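Local coordinates for protein involved in catabolism of external DNA (Legionella pneumophila subsp. pneumophila, PDB 2OO3) that probably methylates N6 of one adenine in 23S ribosomal RNA, with S-adenosyl-L-methionine as the methyl donor, at residues Leu132-Asn136 with Lys137-Val141; Val147-Leu150 with Asn151-Pro155; Tyr263-Pro266 with Gly267-Ser270. One frame throughout, in Å; residues are numbered along the deposited sequence.

In the fold
All three contacts in this Rossmann-like methyltransferase are local: contacts 1 and 3 in loops between a helix and a strand, contact 2 within helix 146-153 and its exit. Contacts 1 and 3 are surface loops that lead into the two outermost strands of the eight-stranded sheet, 139-142 and 270-275; their centres lie about 37 Å apart on opposite sides of the chain's centre. Contact 2 follows contact 1 along the chain and is partly buried because its leucines face the sheet. The chemistry differs accordingly: contact 1 sets a valine over an imidazole at a beta turn, contact 2 relies on leucines and bent helical bonds, and contact 3 is almost wholly polar, with backbone carbonyls gripped by serines.

Contact 1 (Leu132-Asn136 with Lys137-Val141); sequences LPHFN and KKVYV
The backbone reverses from H134 to K137 in a type II' beta turn, closed by K137 N donating to H134 O at 2.8 Å with an N-H...O angle of 159°. F135 and N136 occupy the corners, F135 with the positive phi that this turn type needs at its first corner. Beyond the turn the chain enters strand 139-142 and brings V139 back onto H134. The valine comes over one face of the imidazole: its CB lies 3.6 Å from the centroid of the H134 ring and only 7° off the ring normal, a CH-pi contact. The two V139 methyls spread over the same face, CG2 3.8 Å from H134 CG and CG1 3.8 Å from H134 NE2. With H134 CG anti to its carbonyl carbon (chi1 -63°), the imidazole swings beside the returning strand. At the other end of the turn, the K137 chain bends at chi2 and passes N136, with K137 CE 3.1 Å from N136 OD1. The amine goes further, donating from NZ to L110 O and more weakly to I107 O at the end of helix 102-109. I107 also touches V139 and F135. The backbones of K138 and Y140 bond to strand 115-119, and the chain leaving the turn thus joins the sheet as an outermost strand. The chemistry implies a turn fixed by one backbone bond, an imidazole steadied on one face by dispersion, and a lysine whose charge probably strengthens its hold on the helix-end carbonyls.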
# COMPACT_ATOMS: atom_id res chain seq x y z
N LEU A 132 -3.44 -17.97 -4.00
CA LEU A 132 -2.78 -17.04 -4.95
C LEU A 132 -1.73 -17.74 -5.79
O LEU A 132 -0.95 -18.53 -5.23
CB LEU A 132 -2.11 -15.91 -4.20
CG LEU A 132 -3.03 -14.75 -3.76
CD1 LEU A 132 -2.66 -13.56 -4.61
CD2 LEU A 132 -4.59 -15.05 -3.79
N PRO A 133 -1.70 -17.45 -7.12
CA PRO A 133 -0.61 -18.02 -7.93
C PRO A 133 0.74 -17.45 -7.47
O PRO A 133 0.80 -16.27 -7.04
CB PRO A 133 -0.93 -17.54 -9.38
CG PRO A 133 -1.79 -16.32 -9.21
CD PRO A 133 -2.60 -16.60 -7.93
N HIS A 134 1.80 -18.25 -7.56
CA HIS A 134 3.15 -17.78 -7.21
C HIS A 134 3.96 -17.51 -8.46
O HIS A 134 5.00 -16.89 -8.39
CB HIS A 134 3.91 -18.80 -6.32
CG HIS A 134 3.25 -19.03 -4.99
ND1 HIS A 134 3.65 -20.02 -4.11
CD2 HIS A 134 2.20 -18.41 -4.41
CE1 HIS A 134 2.89 -19.97 -3.03
NE2 HIS A 134 1.99 -19.01 -3.19
N PHE A 135 3.48 -17.97 -9.61
CA PHE A 135 4.31 -17.95 -10.84
C PHE A 135 5.68 -18.59 -10.51
O PHE A 135 5.72 -19.65 -9.89
CB PHE A 135 4.44 -16.53 -11.39
CG PHE A 135 3.11 -15.86 -11.62
CD1 PHE A 135 2.16 -16.42 -12.45
CD2 PHE A 135 2.79 -14.70 -10.96
CE1 PHE A 135 0.90 -15.80 -12.63
CE2 PHE A 135 1.55 -14.08 -11.16
CZ PHE A 135 0.61 -14.64 -11.96
N ASN A 136 6.78 -17.94 -10.88
CA ASN A 136 8.10 -18.42 -10.46
C ASN A 136 8.66 -17.67 -9.25
O ASN A 136 9.89 -17.66 -9.05
CB ASN A 136 9.10 -18.38 -11.65
CG ASN A 136 9.42 -16.95 -12.09
OD1 ASN A 136 8.60 -16.04 -11.92
ND2 ASN A 136 10.60 -16.76 -12.69
N LYS A 137 7.80 -17.06 -8.44
CA LYS A 137 8.30 -16.33 -7.24
C LYS A 137 8.27 -17.21 -6.03
O LYS A 137 7.67 -18.31 -6.02
CB LYS A 137 7.50 -15.06 -6.93
CG LYS A 137 7.02 -14.27 -8.12
CD LYS A 137 8.15 -13.87 -9.09
CE LYS A 137 7.49 -13.57 -10.43
NZ LYS A 137 7.85 -12.26 -10.93
N LYS A 138 8.91 -16.71 -5.00
CA LYS A 138 9.16 -17.45 -3.78
C LYS A 138 8.23 -16.81 -2.71
O LYS A 138 8.51 -15.73 -2.19
CB LYS A 138 10.65 -17.28 -3.45
CG LYS A 138 11.21 -18.10 -2.34
CD LYS A 138 12.81 -18.20 -2.48
CE LYS A 138 13.55 -16.85 -2.32
NZ LYS A 138 15.00 -16.85 -2.80
N VAL A 139 7.11 -17.47 -2.43
CA VAL A 139 6.05 -16.86 -1.65
C VAL A 139 5.74 -17.65 -0.38
O VAL A 139 5.29 -18.79 -0.45
CB VAL A 139 4.74 -16.68 -2.48
CG1 VAL A 139 3.64 -16.00 -1.63
CG2 VAL A 139 4.99 -15.86 -3.74
N TYR A 140 5.99 -17.06 0.78
CA TYR A 140 5.67 -17.70 2.07
C TYR A 140 4.45 -17.08 2.70
O TYR A 140 4.49 -15.90 3.09
CB TYR A 140 6.86 -17.59 3.02
CG TYR A 140 8.04 -18.37 2.48
CD1 TYR A 140 8.22 -19.72 2.84
CD2 TYR A 140 8.95 -17.78 1.59
CE1 TYR A 140 9.30 -20.46 2.33
CE2 TYR A 140 10.05 -18.52 1.08
CZ TYR A 140 10.21 -19.85 1.47
OH TYR A 140 11.28 -20.56 0.96
N VAL A 141 3.38 -17.85 2.81
CA VAL A 141 2.12 -17.34 3.38
C VAL A 141 2.00 -17.83 4.81
O VAL A 141 2.08 -19.05 5.05
CB VAL A 141 0.93 -17.85 2.57
CG1 VAL A 141 -0.40 -17.30 3.14
CG2 VAL A 141 1.08 -17.47 1.10

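Contact 2 (Val147-Leu150 with Asn151-Pro155); sequences VSKL and NALLP
L150 and L154 both carry CG anti to the carbonyl carbon (chi1 -73° and -58°) with an extended second torsion, and the two side chains therefore run alongside each other, pointing the same way. Their methyls meet at L150 CD2 and L154 CD1, 4.2 Å apart. One residue earlier, K149 and L153 make a similar i to i+4 pair at an oblique angle: L153 CD1 rests 4.0 Å from K149 CB, near the root of the lysine chain. The backbone is a loosely bonded helical end. K149 O accepts from L153 N at 3.1 Å, the donor lying nearly along the C=O axis although the N-H...O angle is 136°, and takes a second, weak bond from A152 N at 3.0 Å. The bond from L154 N to L150 O, 3.5 Å long, is also weak, and a cis peptide then leads into P155. Beneath the leucines lies the sheet, with L150 and L154 both on I163 and L153 on L40. The helix starts beside D145, predicted to bind S-adenosyl-L-methionine, whose carbonyl accepts from S148 OG. Outside the two segments, K149 NZ pairs with a sulfate ion, probably from the crystallisation liquor. The helix thus turns apolar leucine surface to the sheet while its backbone bonds at this end are weak, and K149 NZ is placed to pair with an anion, though whether the sulfate marks a natural site is not established.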
# COMPACT_ATOMS: atom_id res chain seq x y z
N VAL A 147 2.00 -7.77 12.52
CA VAL A 147 2.61 -6.67 13.27
C VAL A 147 3.63 -7.21 14.30
O VAL A 147 4.72 -6.66 14.45
CB VAL A 147 1.52 -5.76 13.91
CG1 VAL A 147 2.14 -4.64 14.78
CG2 VAL A 147 0.67 -5.12 12.78
N SER A 148 3.27 -8.32 14.96
CA SER A 148 4.16 -9.02 15.88
C SER A 148 5.35 -9.62 15.14
O SER A 148 6.44 -9.68 15.69
CB SER A 148 3.38 -10.07 16.71
OG SER A 148 3.16 -11.27 15.97
N LYS A 149 5.18 -10.00 13.87
CA LYS A 149 6.27 -10.58 13.08
C LYS A 149 7.40 -9.64 12.69
O LYS A 149 8.52 -10.11 12.42
CB LYS A 149 5.74 -11.23 11.79
CG LYS A 149 5.29 -12.65 11.96
CD LYS A 149 6.45 -13.56 12.30
CE LYS A 149 6.00 -14.99 12.51
NZ LYS A 149 7.14 -15.79 13.03
N LEU A 150 7.10 -8.34 12.62
CA LEU A 150 8.13 -7.35 12.34
C LEU A 150 9.41 -7.60 13.18
O LEU A 150 10.53 -7.62 12.65
CB LEU A 150 7.60 -5.94 12.58
CG LEU A 150 6.60 -5.39 11.56
CD1 LEU A 150 6.13 -4.00 11.96
CD2 LEU A 150 7.25 -5.35 10.17
N ASN A 151 9.22 -7.83 14.48
CA ASN A 151 10.33 -8.02 15.39
C ASN A 151 11.19 -9.25 15.06
O ASN A 151 12.40 -9.19 15.16
CB ASN A 151 9.76 -8.08 16.82
CG ASN A 151 10.84 -8.22 17.90
OD1 ASN A 151 10.70 -9.06 18.81
ND2 ASN A 151 11.89 -7.37 17.84
N ALA A 152 10.56 -10.33 14.60
CA ALA A 152 11.25 -11.61 14.38
C ALA A 152 12.01 -11.69 13.05
O ALA A 152 12.99 -12.45 12.94
CB ALA A 152 10.25 -12.76 14.46
N LEU A 153 11.53 -10.94 12.05
CA LEU A 153 11.95 -11.13 10.66
C LEU A 153 12.94 -10.10 10.16
O LEU A 153 13.43 -10.22 9.05
CB LEU A 153 10.74 -11.14 9.71
CG LEU A 153 9.70 -12.24 9.97
CD1 LEU A 153 8.54 -12.08 9.03
CD2 LEU A 153 10.31 -13.62 9.81
N LEU A 154 13.23 -9.08 10.98
CA LEU A 154 14.10 -7.98 10.56
C LEU A 154 15.29 -7.87 11.53
O LEU A 154 15.12 -8.15 12.73
CB LEU A 154 13.31 -6.67 10.47
CG LEU A 154 12.09 -6.62 9.54
CD1 LEU A 154 11.38 -5.28 9.65
CD2 LEU A 154 12.48 -6.85 8.07
N PRO A 155 16.50 -7.55 11.02
CA PRO A 155 16.87 -7.37 9.62
C PRO A 155 16.89 -8.71 8.88
O PRO A 155 17.25 -9.73 9.47
CB PRO A 155 18.29 -6.80 9.69
CG PRO A 155 18.84 -7.32 11.01
CD PRO A 155 17.66 -7.40 11.93

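Contact 3 (Tyr263-Pro266 with Gly267-Ser270); sequences YFNP and GSSS
S268 CB sits over one face of the N265 amide, offset toward its nitrogen: N265 ND2 is 3.4 Å from S268 CB, and N265 CG lies 3.7 Å from the same carbon. N265 CG, anti to the backbone N (chi1 -157°), lays the amide beneath S268 CB, while ND2 donates to L227 O. The peptide carbonyl of N265 is gripped from both faces of its plane, by S268 N at 2.9 Å and S269 N at 3.0 Å, both donors tilted out of that plane. The first bond closes a type II beta turn with P266 and G267 at its corners, and the bond to S269 N extends it; the turn joins helix 249-263 to strand 270-275, an outermost strand of the Rossmann-like sheet. At the positive phi of G267 a beta carbon would be jammed against P266 O. S269 OG reaches back five residues and donates to F264 O at 2.6 Å, almost straight on to the carbonyl at a C=O...O angle of 177°. The F264 ring leads away from the turn and is buried against F14 and V17 of helix 14-30 and L225 of strand 220-226. N228 ND2 donates to both S268 O and S270 OG, tying the exit of the turn to the loop after strand 220-226.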
# COMPACT_ATOMS: atom_id res chain seq x y z
N TYR A 263 -10.04 12.45 -10.98
CA TYR A 263 -11.05 11.38 -10.99
C TYR A 263 -11.91 11.35 -9.73
O TYR A 263 -13.09 11.04 -9.79
CB TYR A 263 -10.40 10.00 -11.22
CG TYR A 263 -9.75 9.86 -12.59
CD1 TYR A 263 -10.51 9.54 -13.71
CD2 TYR A 263 -8.38 10.07 -12.75
CE1 TYR A 263 -9.93 9.44 -14.97
CE2 TYR A 263 -7.78 9.98 -14.02
CZ TYR A 263 -8.55 9.66 -15.11
OH TYR A 263 -7.96 9.54 -16.36
N PHE A 264 -11.34 11.67 -8.59
CA PHE A 264 -12.08 11.56 -7.33
C PHE A 264 -12.59 12.94 -6.89
O PHE A 264 -11.78 13.81 -6.56
CB PHE A 264 -11.19 10.96 -6.24
CG PHE A 264 -10.53 9.62 -6.62
CD1 PHE A 264 -11.20 8.68 -7.40
CD2 PHE A 264 -9.26 9.29 -6.14
CE1 PHE A 264 -10.60 7.45 -7.72
CE2 PHE A 264 -8.65 8.08 -6.47
CZ PHE A 264 -9.34 7.16 -7.28
N ASN A 265 -13.91 13.12 -6.86
CA ASN A 265 -14.53 14.44 -6.51
C ASN A 265 -13.83 15.62 -7.21
O ASN A 265 -13.34 16.53 -6.55
CB ASN A 265 -14.53 14.66 -4.98
CG ASN A 265 -15.62 15.67 -4.53
OD1 ASN A 265 -16.48 16.07 -5.32
ND2 ASN A 265 -15.57 16.06 -3.26
N PRO A 266 -13.74 15.60 -8.55
CA PRO A 266 -12.90 16.63 -9.13
C PRO A 266 -13.43 18.02 -8.84
O PRO A 266 -14.64 18.21 -8.70
CB PRO A 266 -12.93 16.34 -10.63
CG PRO A 266 -14.13 15.51 -10.83
CD PRO A 266 -14.32 14.72 -9.57
N GLY A 267 -12.52 18.96 -8.71
CA GLY A 267 -12.89 20.31 -8.33
C GLY A 267 -12.87 20.50 -6.83
O GLY A 267 -12.71 21.64 -6.37
N SER A 268 -13.03 19.42 -6.07
CA SER A 268 -13.02 19.56 -4.59
C SER A 268 -11.92 18.76 -3.87
O SER A 268 -11.48 19.12 -2.77
CB SER A 268 -14.38 19.17 -4.01
OG SER A 268 -15.39 20.06 -4.44
N SER A 269 -11.51 17.66 -4.47
CA SER A 269 -10.51 16.79 -3.84
C SER A 269 -9.16 17.48 -3.85
O SER A 269 -8.93 18.43 -4.63
CB SER A 269 -10.44 15.42 -4.54
OG SER A 269 -9.99 15.56 -5.87
N SER A 270 -8.27 17.06 -2.93
CA SER A 270 -6.95 17.69 -2.80
C SER A 270 -5.96 16.62 -2.36
O SER A 270 -6.38 15.52 -2.01
CB SER A 270 -6.96 18.85 -1.79
OG SER A 270 -7.31 18.39 -0.49